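Local coordinates for protein LupI (Flavobacterium sp. YS-80-122, PDB 6IY4) that probably inhibits metalloendopeptidases as a small beta-barrel protein of the periplasm, at residues 4-9 and 24-29; 8-13 and 76-81; 45-50 and 57-62. All blocks are in the same frame, centred on the assembly; numbering follows the deposited sequence.

Contact 1 of 3, residues 4-9 and 24-29; sequences AQVAGS and VTLKKD. Unlike the reference sequence in segment 24-29: Leu26 (reference Ser).
The flat groups that meet here are the peptide units of Gly8 and Leu26, which pair through two backbone hydrogen bonds and form an antiparallel, hydrogen-bonded beta pair at the start of the hairpin 8-14/22-26 of the barrel. Gly8 N donates to Leu26 O at 2.8 Å. The return bond, Leu26 N to Gly8 O, is 2.9 Å long and straighter at hydrogen (164°). Gly8 O also receives a CA-H...O contact from Thr25.

The two faces of the paired strands differ. Ser9 and Thr25, a non-hydrogen-bonded pair, put their side chains on the outer face, where small polar groups are suited to the partial exposure. Leu26 points to the other face; CG is anti to its own carbonyl carbon, beside the backbone N, and the branch reaches inward so that CD2 meets Val6 CG1 at 4.3 Å. There the deposited leucine fills apolar surroundings formed by Trp10, Phe32 and Trp50.

Gly8 has backbone angles (phi 133°, psi -162°) that glycine, lacking a CB, takes without strain as the chain turns from helix 3-6 into the strand. Just before it, the small methyl of Ala7 lies against Leu26 O, CB to O 3.3 Å. Ala7 O accepts a hydrogen bond from Arg92 NH1, a residue of strand 86-92. Farther along, Lys28 bends at chi3, so that its CE lies alongside the exposed methyl of Ala4, 3.7 Å from that CB, while its CG is 3.8 Å from Ala7 CB.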
# COMPACT_ATOMS: atom_id res chain seq x y z
N ALA A 4 -6.04 9.24 9.83
CA ALA A 4 -6.86 10.22 9.08
C ALA A 4 -5.99 10.95 8.05
O ALA A 4 -6.51 11.38 6.99
CB ALA A 4 -7.53 11.18 10.04
N GLN A 5 -4.69 11.11 8.32
CA GLN A 5 -3.78 11.86 7.42
C GLN A 5 -3.24 10.97 6.29
O GLN A 5 -2.58 11.52 5.32
CB GLN A 5 -2.69 12.51 8.28
CG GLN A 5 -3.22 13.72 9.02
CD GLN A 5 -3.59 14.80 8.02
OE1 GLN A 5 -2.77 15.21 7.21
NE2 GLN A 5 -4.87 15.11 7.94
N VAL A 6 -3.48 9.66 6.37
CA VAL A 6 -2.99 8.70 5.34
C VAL A 6 -4.19 8.15 4.57
O VAL A 6 -4.00 7.71 3.46
CB VAL A 6 -2.20 7.56 6.03
CG1 VAL A 6 -1.74 6.47 5.07
CG2 VAL A 6 -1.04 8.09 6.83
N ALA A 7 -5.40 8.27 5.08
CA ALA A 7 -6.58 7.65 4.45
C ALA A 7 -6.95 8.40 3.18
O ALA A 7 -6.70 9.60 3.05
CB ALA A 7 -7.76 7.60 5.38
N GLY A 8 -7.54 7.69 2.25
CA GLY A 8 -8.08 8.26 1.03
C GLY A 8 -7.66 7.47 -0.18
O GLY A 8 -7.33 6.27 -0.05
N SER A 9 -7.77 8.11 -1.33
CA SER A 9 -7.51 7.47 -2.64
C SER A 9 -6.01 7.32 -2.91
O SER A 9 -5.26 8.32 -2.86
CB SER A 9 -8.15 8.26 -3.74
OG SER A 9 -8.00 7.56 -4.95
N VAL A 24 -7.01 2.30 -5.06
CA VAL A 24 -7.57 1.63 -3.86
C VAL A 24 -7.88 2.74 -2.86
O VAL A 24 -7.04 3.59 -2.68
CB VAL A 24 -6.58 0.63 -3.26
CG1 VAL A 24 -7.16 -0.04 -2.01
CG2 VAL A 24 -6.14 -0.40 -4.28
N THR A 25 -9.02 2.66 -2.20
CA THR A 25 -9.28 3.53 -1.04
C THR A 25 -8.73 2.89 0.24
O THR A 25 -9.07 1.73 0.54
CB THR A 25 -10.77 3.78 -0.85
OG1 THR A 25 -11.30 4.30 -2.06
CG2 THR A 25 -10.99 4.76 0.27
N LEU A 26 -7.93 3.66 0.96
CA LEU A 26 -7.51 3.38 2.35
C LEU A 26 -8.55 4.06 3.23
O LEU A 26 -8.60 5.28 3.25
CB LEU A 26 -6.09 3.85 2.63
CG LEU A 26 -4.99 2.85 2.30
CD1 LEU A 26 -4.92 2.56 0.79
CD2 LEU A 26 -3.66 3.38 2.81
N LYS A 27 -9.43 3.24 3.78
CA LYS A 27 -10.55 3.72 4.61
C LYS A 27 -10.01 4.21 5.96
O LYS A 27 -9.04 3.65 6.49
CB LYS A 27 -11.59 2.61 4.68
CG LYS A 27 -12.18 2.22 3.34
CD LYS A 27 -13.56 1.64 3.42
CE LYS A 27 -13.61 0.15 3.18
NZ LYS A 27 -15.01 -0.30 3.04
N LYS A 28 -10.66 5.20 6.54
CA LYS A 28 -10.26 5.81 7.84
C LYS A 28 -10.18 4.80 8.98
O LYS A 28 -9.37 5.04 9.90
CB LYS A 28 -11.22 6.95 8.16
CG LYS A 28 -10.91 8.20 7.36
CD LYS A 28 -11.58 9.46 7.86
CE LYS A 28 -10.95 9.99 9.12
NZ LYS A 28 -11.12 11.46 9.24
N ASP A 29 -10.89 3.69 8.87
CA ASP A 29 -10.92 2.60 9.90
C ASP A 29 -9.82 1.55 9.63
O ASP A 29 -9.87 0.44 10.21
CB ASP A 29 -12.31 1.98 9.97
CG ASP A 29 -12.65 1.09 8.80
OD1 ASP A 29 -11.87 1.06 7.81
OD2 ASP A 29 -13.65 0.38 8.89

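Contact 2 of 3, residues 8-13 and 76-81; sequences GSWTFY and GRYEGS
With CG of both Trp10 and Tyr78 beside the backbone N and anti to the carbonyl carbon (chi1 -71° and -62°), the two rings lean toward one another across the barrel interior. The far corner of the indole does the touching: Trp10 CH2 lies 3.4 Å from Tyr78 CE1, close to the plane of the tyrosine ring and at its edge. The ring planes are inclined at 45°, with centroids 5.4 Å apart, an oblique meeting.

The same corner of the indole reaches the turn before strand 77-82. Trp10 CZ3 comes within 3.3 Å of Gly76 O, and Arg77 N sits at the edge of the indole near its plane. Gly76 has a positive phi, which glycine tolerates readily. The indole's polar edge is occupied too, since NE1 is satisfied by a hydrogen bond to Val6 O while the far corner packs on Gly76 and Tyr78.

A looser approach occurs on the outer face. Tyr13 and Arg77 cross at about a right angle, with Tyr13 OH 3.8 Å from Arg77 NH1; the hydroxyl instead hydrogen-bonds Gln91. The extended arginine carries its guanidinium to Glu79 on its own strand, whose OE2 accepts from NE at 2.7 Å and from NH2 at 2.9 Å. This side-on salt bridge holds the guanidinium in plane with that oxygen.

Strands 8-14 and 77-82 are not direct neighbours: their segment axes approach to 9.3 Å and run in broadly the same direction, and strand 86-92 lies between them, antiparallel to both, while strand 66-74 flanks 77-82 on its other side.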
# COMPACT_ATOMS: atom_id res chain seq x y z
N GLY A 8 -7.54 7.69 2.25
CA GLY A 8 -8.08 8.26 1.03
C GLY A 8 -7.66 7.47 -0.18
O GLY A 8 -7.33 6.27 -0.05
N SER A 9 -7.77 8.11 -1.33
CA SER A 9 -7.51 7.47 -2.64
C SER A 9 -6.01 7.32 -2.91
O SER A 9 -5.26 8.32 -2.86
CB SER A 9 -8.15 8.26 -3.74
OG SER A 9 -8.00 7.56 -4.95
N TRP A 10 -5.56 6.12 -3.20
CA TRP A 10 -4.15 5.83 -3.51
C TRP A 10 -4.07 5.01 -4.78
O TRP A 10 -4.87 4.07 -4.95
CB TRP A 10 -3.47 5.10 -2.36
CG TRP A 10 -3.24 5.94 -1.14
CD1 TRP A 10 -4.13 6.17 -0.13
CD2 TRP A 10 -2.05 6.67 -0.80
NE1 TRP A 10 -3.58 6.98 0.81
CE2 TRP A 10 -2.32 7.30 0.44
CE3 TRP A 10 -0.79 6.85 -1.40
CZ2 TRP A 10 -1.35 8.07 1.09
CZ3 TRP A 10 0.15 7.60 -0.75
CH2 TRP A 10 -0.14 8.21 0.47
N THR A 11 -3.03 5.25 -5.55
CA THR A 11 -2.76 4.50 -6.79
C THR A 11 -1.50 3.67 -6.58
O THR A 11 -0.47 4.24 -6.14
CB THR A 11 -2.59 5.44 -7.96
OG1 THR A 11 -3.82 6.18 -8.05
CG2 THR A 11 -2.36 4.66 -9.23
N PHE A 12 -1.62 2.38 -6.79
CA PHE A 12 -0.54 1.39 -6.62
C PHE A 12 -0.06 0.94 -8.00
O PHE A 12 -0.90 0.64 -8.86
CB PHE A 12 -1.05 0.17 -5.85
CG PHE A 12 -1.33 0.39 -4.39
CD1 PHE A 12 -2.52 0.99 -3.99
CD2 PHE A 12 -0.45 -0.02 -3.42
CE1 PHE A 12 -2.80 1.16 -2.65
CE2 PHE A 12 -0.72 0.19 -2.08
CZ PHE A 12 -1.90 0.76 -1.71
N TYR A 13 1.24 0.76 -8.10
CA TYR A 13 1.84 0.14 -9.30
C TYR A 13 3.24 -0.36 -8.97
O TYR A 13 3.88 0.15 -8.04
CB TYR A 13 1.86 1.11 -10.48
CG TYR A 13 2.68 2.35 -10.30
CD1 TYR A 13 2.13 3.47 -9.73
CD2 TYR A 13 3.99 2.40 -10.71
CE1 TYR A 13 2.87 4.63 -9.57
CE2 TYR A 13 4.75 3.55 -10.55
CZ TYR A 13 4.17 4.67 -10.01
OH TYR A 13 4.88 5.82 -9.84
N GLY A 76 2.48 12.20 0.17
CA GLY A 76 1.56 11.42 -0.66
C GLY A 76 2.27 10.36 -1.48
O GLY A 76 1.72 9.97 -2.50
N ARG A 77 3.44 9.88 -1.07
CA ARG A 77 4.11 8.78 -1.82
C ARG A 77 4.85 7.85 -0.87
O ARG A 77 5.65 8.33 -0.05
CB ARG A 77 5.13 9.34 -2.81
CG ARG A 77 5.84 8.29 -3.66
CD ARG A 77 6.87 8.94 -4.56
NE ARG A 77 7.56 7.97 -5.40
CZ ARG A 77 7.23 7.67 -6.66
NH1 ARG A 77 6.22 8.25 -7.26
NH2 ARG A 77 7.93 6.77 -7.30
N TYR A 78 4.58 6.56 -1.00
CA TYR A 78 5.35 5.50 -0.31
C TYR A 78 5.93 4.55 -1.35
O TYR A 78 5.36 4.38 -2.41
CB TYR A 78 4.47 4.69 0.63
CG TYR A 78 3.84 5.43 1.77
CD1 TYR A 78 2.58 5.97 1.63
CD2 TYR A 78 4.47 5.53 2.99
CE1 TYR A 78 1.95 6.60 2.69
CE2 TYR A 78 3.88 6.19 4.04
CZ TYR A 78 2.61 6.73 3.88
OH TYR A 78 1.97 7.39 4.88
N GLU A 79 7.07 3.93 -1.02
CA GLU A 79 7.71 2.90 -1.87
C GLU A 79 8.17 1.72 -1.02
O GLU A 79 8.76 1.97 0.03
CB GLU A 79 8.91 3.50 -2.60
CG GLU A 79 8.50 4.51 -3.62
CD GLU A 79 9.70 5.21 -4.22
OE1 GLU A 79 10.83 4.83 -3.87
OE2 GLU A 79 9.49 6.19 -4.96
N GLY A 80 7.85 0.50 -1.43
CA GLY A 80 8.22 -0.68 -0.66
C GLY A 80 8.93 -1.69 -1.53
O GLY A 80 8.55 -1.87 -2.70
N SER A 81 9.95 -2.30 -0.95
CA SER A 81 10.81 -3.30 -1.62
C SER A 81 10.09 -4.62 -1.57
O SER A 81 9.94 -5.16 -0.47
CB SER A 81 12.13 -3.43 -0.94
OG SER A 81 12.88 -2.23 -1.04

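Contact 3 of 3, residues 45-50 and 57-62; sequences RTPTTW and LLLIGK
A classic beta bulge marks this end of the hairpin formed by strands 49-53 and 56-60: Thr48 and Thr49 both face Ile60. Ile60 O accepts from Thr48 N at 2.8 Å and from Thr49 N at 3.1 Å, the latter almost perfectly straight (177°), while Ile60 N returns a bond to Thr49 O. The next pair, Trp50 with Leu59, is non-hydrogen-bonded.

The hydroxyls of the two threonines share a water. Each has OG1 between its backbone N and carbonyl carbon, which brings both oxygens to the same water molecule; that water lies 2.7 Å from Gly61 O and donates to it, tying the bulge to the chain beyond Ile60. Gly61, with no side chain, lets Arg45 CD pack 3.7 Å from its CA.

On the inner face, Pro47 and Leu59 lie side by side and point the same way, CB to CB 4.0 Å. Trp50 CE3 touches Leu57 CD1 at 3.7 Å, and its CB rests near Leu59 CD2, so apolar residues suit this face.

Strand 56-60 is bonded on its other side to strand 66-74, through Leu57 to Leu70 and Leu59 to Leu68. The indole of Trp50 extends over helix 3-6, touching Pro3 and Val6, and its NE1 is bonded to Thr31 O.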
# COMPACT_ATOMS: atom_id res chain seq x y z
N ARG A 45 1.19 -11.96 0.28
CA ARG A 45 0.14 -11.89 1.31
C ARG A 45 -0.77 -10.75 0.93
O ARG A 45 -0.26 -9.65 0.84
CB ARG A 45 0.82 -11.71 2.66
CG ARG A 45 -0.13 -11.93 3.82
CD ARG A 45 0.46 -11.52 5.14
NE ARG A 45 1.66 -12.29 5.42
CZ ARG A 45 1.68 -13.59 5.75
NH1 ARG A 45 0.56 -14.30 5.82
NH2 ARG A 45 2.84 -14.16 6.03
N THR A 46 -2.04 -10.99 0.66
CA THR A 46 -3.01 -9.94 0.31
C THR A 46 -3.34 -9.12 1.56
O THR A 46 -3.72 -9.67 2.57
CB THR A 46 -4.28 -10.55 -0.26
OG1 THR A 46 -3.91 -11.17 -1.50
CG2 THR A 46 -5.34 -9.51 -0.50
N PRO A 47 -3.20 -7.77 1.54
CA PRO A 47 -3.48 -6.97 2.73
C PRO A 47 -4.96 -6.81 3.04
O PRO A 47 -5.77 -6.71 2.07
CB PRO A 47 -2.94 -5.58 2.34
CG PRO A 47 -2.18 -5.75 1.07
CD PRO A 47 -2.74 -6.97 0.40
N THR A 48 -5.32 -6.86 4.32
CA THR A 48 -6.71 -6.60 4.77
C THR A 48 -6.75 -5.35 5.63
O THR A 48 -7.85 -4.77 5.75
CB THR A 48 -7.30 -7.81 5.52
OG1 THR A 48 -6.47 -8.11 6.65
CG2 THR A 48 -7.41 -9.03 4.62
N THR A 49 -5.65 -4.95 6.28
CA THR A 49 -5.61 -3.71 7.06
C THR A 49 -4.28 -3.00 6.83
O THR A 49 -3.41 -3.52 6.12
CB THR A 49 -5.85 -3.91 8.54
OG1 THR A 49 -4.79 -4.68 9.12
CG2 THR A 49 -7.17 -4.62 8.80
N TRP A 50 -4.20 -1.79 7.33
CA TRP A 50 -2.98 -0.98 7.20
C TRP A 50 -2.75 -0.21 8.48
O TRP A 50 -3.68 0.06 9.21
CB TRP A 50 -3.04 -0.09 5.96
CG TRP A 50 -4.22 0.83 5.92
CD1 TRP A 50 -5.44 0.61 5.37
CD2 TRP A 50 -4.23 2.19 6.40
NE1 TRP A 50 -6.22 1.71 5.51
CE2 TRP A 50 -5.51 2.71 6.13
CE3 TRP A 50 -3.31 3.01 7.07
CZ2 TRP A 50 -5.88 4.01 6.47
CZ3 TRP A 50 -3.66 4.31 7.39
CH2 TRP A 50 -4.94 4.80 7.11
N LEU A 57 4.62 2.93 6.18
CA LEU A 57 3.28 2.36 6.24
C LEU A 57 3.37 0.84 6.24
O LEU A 57 4.14 0.29 5.44
CB LEU A 57 2.52 2.85 5.01
CG LEU A 57 1.09 2.33 4.84
CD1 LEU A 57 0.22 2.88 5.95
CD2 LEU A 57 0.49 2.73 3.51
N LEU A 58 2.55 0.18 7.04
CA LEU A 58 2.45 -1.29 7.05
C LEU A 58 1.15 -1.70 6.39
O LEU A 58 0.13 -1.19 6.80
CB LEU A 58 2.44 -1.83 8.47
CG LEU A 58 3.78 -1.85 9.17
CD1 LEU A 58 3.54 -2.08 10.65
CD2 LEU A 58 4.70 -2.94 8.64
N LEU A 59 1.25 -2.57 5.41
CA LEU A 59 0.11 -3.31 4.87
C LEU A 59 0.13 -4.66 5.58
O LEU A 59 1.20 -5.28 5.65
CB LEU A 59 0.25 -3.49 3.37
CG LEU A 59 0.51 -2.23 2.54
CD1 LEU A 59 0.50 -2.59 1.07
CD2 LEU A 59 -0.50 -1.14 2.86
N ILE A 60 -1.02 -5.07 6.11
CA ILE A 60 -1.08 -6.21 7.06
C ILE A 60 -2.07 -7.23 6.51
O ILE A 60 -3.14 -6.82 6.10
CB ILE A 60 -1.46 -5.68 8.43
CG1 ILE A 60 -0.43 -4.64 8.90
CG2 ILE A 60 -1.55 -6.82 9.43
CD1 ILE A 60 -0.81 -3.91 10.17
N GLY A 61 -1.72 -8.51 6.59
CA GLY A 61 -2.57 -9.58 6.07
C GLY A 61 -3.60 -10.01 7.08
O GLY A 61 -3.69 -9.46 8.20
N LYS A 62 -4.43 -10.98 6.70
CA LYS A 62 -5.62 -11.31 7.51
C LYS A 62 -5.21 -11.87 8.88
O LYS A 62 -6.00 -11.72 9.84
CB LYS A 62 -6.52 -12.32 6.79
CG LYS A 62 -7.88 -12.50 7.46
CD LYS A 62 -8.82 -13.47 6.77
CE LYS A 62 -9.02 -13.17 5.30
NZ LYS A 62 -10.39 -13.55 4.86
O HOH W 1 -5.19 -7.38 9.08

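Overall arrangement
Contacts 1 and 2 share Gly8 and Ser9 on strand 8-14, their centres 11 Å apart. Leu26 CD1 of contact 1 packs 3.8 Å from Trp10 CD1 of contact 2. Contact 3, about 13 Å from each by centres, lies at the other end of the sheet order, within the chain loop that contact 2 closes. Trp50 nevertheless joins it to contact 1: its CZ3 is 3.7 Å from Val6 CG1, and its NE1 is 3.6 Å from Leu26 CB. The indole thus reaches from one outermost strand, 49-53, to the other, 22-26, consistent with a closed barrel. Contacts 2 and 3 meet where Tyr78 CE2 lies 3.7 Å from Leu57 CB, which links their apolar packing.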